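Local structure of inositol dehydrogenase (Lactobacillus casei, 4MKX) at residues G91-Q96 / V107-P112; D145-A150 / Y259-E264. The protein probably oxidises scyllo-inositol with NAD as cofactor, as an oxidoreductase of the Gfo/Idh/MocA family. One frame throughout, in Å; residues are numbered along the deposited sequence.

Interaction 1: G91-Q96 / V107-P112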
loop_
_atom_site.group_PDB
_atom_site.type_symbol
_atom_site.label_atom_id
_atom_site.label_comp_id
_atom_site.label_asym_id
_atom_site.label_seq_id
_atom_site.Cartn_x
_atom_site.Cartn_y
_atom_site.Cartn_z
ATOM N N GLY A 91 24.447 -11.379 -31.113
ATOM C CA GLY A 91 25.175 -12.247 -32.024
ATOM C C GLY A 91 26.657 -11.930 -32.131
ATOM O O GLY A 91 27.424 -12.750 -32.625
ATOM N N PHE A 92 27.065 -10.757 -31.648
ATOM C CA PHE A 92 28.454 -10.300 -31.779
ATOM C C PHE A 92 29.235 -10.385 -30.477
ATOM O O PHE A 92 30.451 -10.188 -30.470
ATOM C CB PHE A 92 28.499 -8.852 -32.274
ATOM C CG PHE A 92 27.899 -8.657 -33.632
ATOM C CD1 PHE A 92 28.651 -8.892 -34.774
ATOM C CD2 PHE A 92 26.587 -8.238 -33.770
ATOM C CE1 PHE A 92 28.096 -8.714 -36.032
ATOM C CE2 PHE A 92 26.029 -8.059 -35.023
ATOM C CZ PHE A 92 26.787 -8.296 -36.155
ATOM N N HIS A 93 28.542 -10.652 -29.373
ATOM C CA HIS A 93 29.185 -10.629 -28.058
ATOM C C HIS A 93 30.411 -11.534 -27.952
ATOM O O HIS A 93 31.469 -11.080 -27.548
ATOM C CB HIS A 93 28.195 -10.942 -26.937
ATOM C CG HIS A 93 27.184 -9.866 -26.720
ATOM N ND1 HIS A 93 26.247 -9.913 -25.706
ATOM C CD2 HIS A 93 26.947 -8.720 -27.397
ATOM C CE1 HIS A 93 25.483 -8.839 -25.768
ATOM N NE2 HIS A 93 25.883 -8.097 -26.785
ATOM N N LEU A 94 30.275 -12.804 -28.319
ATOM C CA LEU A 94 31.376 -13.750 -28.157
ATOM C C LEU A 94 32.629 -13.363 -28.935
ATOM O O LEU A 94 33.726 -13.401 -28.385
ATOM C CB LEU A 94 30.941 -15.168 -28.548
ATOM C CG LEU A 94 29.803 -15.729 -27.691
ATOM C CD1 LEU A 94 29.417 -17.104 -28.190
ATOM C CD2 LEU A 94 30.240 -15.814 -26.252
ATOM N N GLN A 95 32.472 -12.971 -30.195
ATOM C CA GLN A 95 33.647 -12.659 -31.015
ATOM C C GLN A 95 34.321 -11.377 -30.534
ATOM O O GLN A 95 35.554 -11.258 -30.580
ATOM C CB GLN A 95 33.298 -12.590 -32.507
ATOM C CG GLN A 95 32.426 -11.413 -32.929
ATOM C CD GLN A 95 32.379 -11.239 -34.441
ATOM O OE1 GLN A 95 32.638 -12.178 -35.194
ATOM N NE2 GLN A 95 32.052 -10.033 -34.890
ATOM N N GLN A 96 33.522 -10.435 -30.033
ATOM C CA GLN A 96 34.074 -9.182 -29.518
ATOM C C GLN A 96 34.732 -9.365 -28.147
ATOM O O GLN A 96 35.781 -8.767 -27.870
ATOM C CB GLN A 96 33.016 -8.073 -29.528
ATOM C CG GLN A 96 32.599 -7.663 -30.946
ATOM C CD GLN A 96 31.422 -6.720 -30.986
ATOM O OE1 GLN A 96 30.753 -6.500 -29.975
ATOM N NE2 GLN A 96 31.151 -6.161 -32.160
ATOM N N VAL A 107 36.974 -6.568 -19.899
ATOM C CA VAL A 107 35.733 -6.658 -20.650
ATOM C C VAL A 107 34.477 -6.620 -19.782
ATOM O O VAL A 107 34.332 -7.419 -18.855
ATOM C CB VAL A 107 35.685 -7.960 -21.483
ATOM C CG1 VAL A 107 34.327 -8.093 -22.172
ATOM C CG2 VAL A 107 36.822 -7.973 -22.499
ATOM N N PHE A 108 33.603 -5.661 -20.071
ATOM C CA PHE A 108 32.222 -5.708 -19.605
ATOM C C PHE A 108 31.369 -6.068 -20.810
ATOM O O PHE A 108 31.446 -5.408 -21.855
ATOM C CB PHE A 108 31.797 -4.338 -19.068
ATOM C CG PHE A 108 30.341 -4.268 -18.645
ATOM C CD1 PHE A 108 29.338 -4.036 -19.586
ATOM C CD2 PHE A 108 29.992 -4.403 -17.313
ATOM C CE1 PHE A 108 27.995 -3.970 -19.206
ATOM C CE2 PHE A 108 28.649 -4.331 -16.920
ATOM C CZ PHE A 108 27.656 -4.111 -17.877
ATOM N N SER A 109 30.523 -7.084 -20.676
ATOM C CA SER A 109 29.627 -7.417 -21.773
ATOM C C SER A 109 28.193 -7.387 -21.299
ATOM O O SER A 109 27.894 -7.899 -20.233
ATOM C CB SER A 109 29.953 -8.816 -22.307
ATOM O OG SER A 109 29.048 -9.183 -23.323
ATOM N N GLU A 110 27.306 -6.798 -22.091
ATOM C CA GLU A 110 25.885 -6.967 -21.817
ATOM C C GLU A 110 25.455 -8.414 -21.983
ATOM O O GLU A 110 26.129 -9.213 -22.644
ATOM C CB GLU A 110 25.028 -6.082 -22.728
ATOM C CG GLU A 110 24.755 -4.706 -22.142
ATOM C CD GLU A 110 23.997 -4.786 -20.824
ATOM O OE1 GLU A 110 23.284 -5.788 -20.585
ATOM O OE2 GLU A 110 24.106 -3.842 -20.012
ATOM N N LYS A 111 24.331 -8.751 -21.360
ATOM C CA LYS A 111 23.710 -10.046 -21.586
ATOM C C LYS A 111 23.105 -10.111 -22.984
ATOM O O LYS A 111 22.842 -9.077 -23.604
ATOM C CB LYS A 111 22.628 -10.294 -20.520
ATOM C CG LYS A 111 21.434 -9.318 -20.563
ATOM C CD LYS A 111 20.302 -9.838 -21.470
ATOM C CE LYS A 111 19.246 -8.761 -21.727
ATOM N NZ LYS A 111 18.232 -9.204 -22.725
ATOM N N PRO A 112 22.898 -11.331 -23.508
ATOM C CA PRO A 112 23.389 -12.608 -22.991
ATOM C C PRO A 112 24.838 -12.726 -23.402
ATOM O O PRO A 112 25.287 -11.928 -24.227
ATOM C CB PRO A 112 22.568 -13.639 -23.773
ATOM C CG PRO A 112 22.275 -12.982 -25.066
ATOM C CD PRO A 112 22.150 -11.493 -24.764
#

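Interaction 2: D145-A150 / Y259-E264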
loop_
_atom_site.group_PDB
_atom_site.type_symbol
_atom_site.label_atom_id
_atom_site.label_comp_id
_atom_site.label_asym_id
_atom_site.label_seq_id
_atom_site.Cartn_x
_atom_site.Cartn_y
_atom_site.Cartn_z
ATOM N N ASP A 145 19.411 -1.759 -5.566
ATOM C CA ASP A 145 19.295 -1.622 -4.122
ATOM C C ASP A 145 18.224 -2.525 -3.525
ATOM O O ASP A 145 18.445 -3.116 -2.476
ATOM C CB ASP A 145 19.042 -0.170 -3.719
ATOM C CG ASP A 145 20.294 0.688 -3.789
ATOM O OD1 ASP A 145 21.422 0.139 -3.775
ATOM O OD2 ASP A 145 20.137 1.926 -3.825
ATOM N N SER A 146 17.074 -2.653 -4.186
ATOM C CA SER A 146 16.000 -3.467 -3.610
ATOM C C SER A 146 16.327 -4.964 -3.675
ATOM O O SER A 146 16.084 -5.711 -2.719
ATOM C CB SER A 146 14.632 -3.148 -4.248
ATOM O OG SER A 146 14.259 -1.810 -3.953
ATOM N N TYR A 147 16.872 -5.416 -4.797
ATOM C CA TYR A 147 17.303 -6.805 -4.918
ATOM C C TYR A 147 18.399 -7.134 -3.908
ATOM O O TYR A 147 18.380 -8.216 -3.315
ATOM C CB TYR A 147 17.787 -7.135 -6.340
ATOM C CG TYR A 147 16.645 -7.481 -7.279
ATOM C CD1 TYR A 147 16.119 -8.764 -7.326
ATOM C CD2 TYR A 147 16.067 -6.505 -8.082
ATOM C CE1 TYR A 147 15.062 -9.074 -8.170
ATOM C CE2 TYR A 147 15.005 -6.800 -8.914
ATOM C CZ TYR A 147 14.508 -8.088 -8.963
ATOM O OH TYR A 147 13.446 -8.392 -9.802
ATOM N N ARG A 148 19.340 -6.215 -3.717
ATOM C CA ARG A 148 20.420 -6.426 -2.752
ATOM C C ARG A 148 19.900 -6.497 -1.326
ATOM O O ARG A 148 20.379 -7.307 -0.534
ATOM C CB ARG A 148 21.514 -5.352 -2.876
ATOM C CG ARG A 148 22.429 -5.597 -4.066
ATOM C CD ARG A 148 23.668 -4.680 -4.072
ATOM N NE ARG A 148 23.314 -3.263 -4.159
ATOM C CZ ARG A 148 24.085 -2.310 -4.684
ATOM N NH1 ARG A 148 25.277 -2.599 -5.197
ATOM N NH2 ARG A 148 23.661 -1.055 -4.706
ATOM N N TYR A 149 18.912 -5.666 -1.005
ATOM C CA TYR A 149 18.307 -5.679 0.322
ATOM C C TYR A 149 17.646 -7.028 0.590
ATOM O O TYR A 149 17.770 -7.587 1.683
ATOM C CB TYR A 149 17.291 -4.523 0.470
ATOM C CG TYR A 149 16.627 -4.450 1.832
ATOM C CD1 TYR A 149 17.214 -3.745 2.879
ATOM C CD2 TYR A 149 15.409 -5.076 2.063
ATOM C CE1 TYR A 149 16.603 -3.683 4.126
ATOM C CE2 TYR A 149 14.792 -5.018 3.299
ATOM C CZ TYR A 149 15.395 -4.316 4.324
ATOM O OH TYR A 149 14.776 -4.264 5.555
ATOM N N ALA A 150 16.940 -7.560 -0.407
ATOM C CA ALA A 150 16.294 -8.865 -0.268
ATOM C C ALA A 150 17.317 -9.984 -0.149
ATOM O O ALA A 150 17.121 -10.930 0.612
ATOM C CB ALA A 150 15.358 -9.132 -1.439
ATOM N N TYR A 259 6.278 -0.729 -16.768
ATOM C CA TYR A 259 7.305 -1.761 -16.787
ATOM C C TYR A 259 7.179 -2.598 -15.525
ATOM O O TYR A 259 7.456 -2.106 -14.425
ATOM C CB TYR A 259 8.674 -1.075 -16.822
ATOM C CG TYR A 259 9.886 -1.983 -16.925
ATOM C CD1 TYR A 259 9.985 -2.950 -17.916
ATOM C CD2 TYR A 259 10.944 -1.837 -16.044
ATOM C CE1 TYR A 259 11.102 -3.763 -18.007
ATOM C CE2 TYR A 259 12.071 -2.632 -16.128
ATOM C CZ TYR A 259 12.146 -3.593 -17.117
ATOM O OH TYR A 259 13.259 -4.407 -17.218
ATOM N N HIS A 260 6.748 -3.848 -15.667
ATOM C CA HIS A 260 6.483 -4.660 -14.482
ATOM C C HIS A 260 7.569 -5.703 -14.309
ATOM O O HIS A 260 7.600 -6.701 -15.024
ATOM C CB HIS A 260 5.121 -5.343 -14.552
ATOM C CG HIS A 260 4.720 -6.002 -13.266
ATOM N ND1 HIS A 260 3.797 -5.450 -12.402
ATOM C CD2 HIS A 260 5.139 -7.150 -12.682
ATOM C CE1 HIS A 260 3.640 -6.243 -11.359
ATOM N NE2 HIS A 260 4.441 -7.286 -11.503
ATOM N N VAL A 261 8.465 -5.457 -13.363
ATOM C CA VAL A 261 9.490 -6.429 -12.991
ATOM C C VAL A 261 9.344 -6.669 -11.499
ATOM O O VAL A 261 9.480 -5.751 -10.688
ATOM C CB VAL A 261 10.898 -5.932 -13.326
ATOM C CG1 VAL A 261 11.947 -6.849 -12.736
ATOM C CG2 VAL A 261 11.073 -5.892 -14.836
ATOM N N GLU A 262 9.015 -7.897 -11.148
ATOM C CA GLU A 262 8.635 -8.228 -9.786
ATOM C C GLU A 262 9.237 -9.588 -9.486
ATOM O O GLU A 262 9.234 -10.469 -10.343
ATOM C CB GLU A 262 7.107 -8.314 -9.665
ATOM C CG GLU A 262 6.604 -8.757 -8.275
ATOM C CD GLU A 262 5.155 -9.153 -8.266
ATOM O OE1 GLU A 262 4.535 -9.208 -9.357
ATOM O OE2 GLU A 262 4.616 -9.435 -7.166
ATOM N N THR A 263 9.791 -9.747 -8.286
ATOM C CA THR A 263 10.315 -11.045 -7.871
ATOM C C THR A 263 9.814 -11.364 -6.482
ATOM O O THR A 263 9.978 -10.578 -5.551
ATOM C CB THR A 263 11.846 -11.045 -7.882
ATOM O OG1 THR A 263 12.286 -10.761 -9.214
ATOM C CG2 THR A 263 12.384 -12.415 -7.496
ATOM N N GLU A 264 9.213 -12.542 -6.349
ATOM C CA GLU A 264 8.657 -13.007 -5.093
ATOM C C GLU A 264 9.466 -14.209 -4.636
ATOM O O GLU A 264 9.754 -15.107 -5.432
ATOM C CB GLU A 264 7.215 -13.444 -5.342
ATOM C CG GLU A 264 6.588 -14.264 -4.265
ATOM C CD GLU A 264 5.237 -14.754 -4.706
ATOM O OE1 GLU A 264 4.285 -13.945 -4.665
ATOM O OE2 GLU A 264 5.125 -15.920 -5.140
HETATM O O HOH W 1 11.948 -5.457 -9.369
#

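Interaction 1: G91-Q96 / V107-P112
His-93, in the first turn of its helix, points its imidazole at the chain that leaves the strand at Ser-109, and this ring carries nearly all of the contact. Its ND1 donates to Pro-112 O over 2.7 Å, with an N-H...O angle of 153°. The carbonyl oxygen lies close to the ring plane, at the edge, and is met nearly along the C=O axis. Lys-111 O also comes to this edge, 3.4 Å from His-93 CE1. Glu-110 O approaches obliquely, 3.1 Å from His-93 ND1, but the angle is too poor for a hydrogen bond; that carbonyl accepts from Ser-109 OG at 3.0 Å. The imidazole reaches across because its CG stands anti to the carbonyl carbon of His-93 (chi1 -69°). On the far side of the ring NE2 is bonded to Ser-88 O; two carbonyl acceptors thus fix the imidazole's rotation and would probably favour its doubly protonated form. A leucine in its place would probably leave the carbonyls of Ser-88 and Pro-112 without their donors in a buried setting and the chain around the cis peptide before Pro-112 less firmly held. The carboxylate of Glu-110 leads away, toward His-32, to which its OE2 is bonded. Glu-110 to Pro-112 match the Glu-Lys-Pro motif of this family, which in relatives lies at the nucleotide site. In the Rossmann domain the contact belongs to the beta-alpha-beta unit formed by strand 83-86, helix 93-102 and strand 106-109: His-93 rests on Ile-86 of the first strand, and Ser-109 packs on Ile-97 of the helix.

Interaction 2: D145-A150 / Y259-E264
Helix 145-155 lies against the mixed sheet of the C-terminal domain, with helix 145-150 and strand 260-264 running almost parallel (5°) and their axes 11.0 Å apart. Tyr-147 bridges that gap with the far end of its ring. Its OH and Thr-263 OG1 share a hydrogen bond of 2.7 Å, and the threonine oxygen sits at the ring edge, near the plane, where it also comes within 3.4 Å of Tyr-147 CE1. The two side chains cross at about a right angle. Thr-263 presents its hydroxyl because OG1 lies beside the backbone N, anti to the carbonyl carbon (chi1 -60°), and the same oxygen is bonded to Ser-167 OG on strand 162-172. The phenol is joined through one threonine to the neighbouring strand. One methyl of Val-261, CG1, anti to the backbone N, approaches the phenol oxygen to 3.6 Å. A water donates to Val-261 O at 2.8 Å and is only weakly linked to Tyr-147 OH. On the helix, Arg-148 NH2 meets Asp-145 OD1 in a 2.7 Å salt bridge that lies in the guanidinium plane. On the strand, Glu-262 points away from the helix and forms salt bridges with Arg-166 and with Arg-273 of the third subunit; His-260 NE2 also donates to Glu-262 OE1, in the imidazole plane. Helix 197-207 packs beside the phenol through Val-202, Trp-205 and Phe-206. Helices on one face of an open, mostly antiparallel sheet, whose other face meets a neighbouring subunit, are the arrangement typical of the C-terminal domain of Gfo/Idh/MocA oxidoreductases.

In the fold
Followed from the N terminus, the chain first builds the parallel sheet of the Rossmann domain, where interaction 1 closes a short loop: ten residues, mostly the rest of helix 93-102, separate its segments. Interaction 2 opens only after this loop is complete, so the two stand in series and neither nest nor cross. Its loop is far longer, spanning 108 residues that hold several strands of the mixed sheet and bring strand 260-267 back to the helix beginning at 145. The centres of interactions 1 and 2 lie about 25 Å apart, on opposite sides of the chain's centre. Interaction 1 thus ties local parts of one domain, interaction 2 sequence-distant parts of the other.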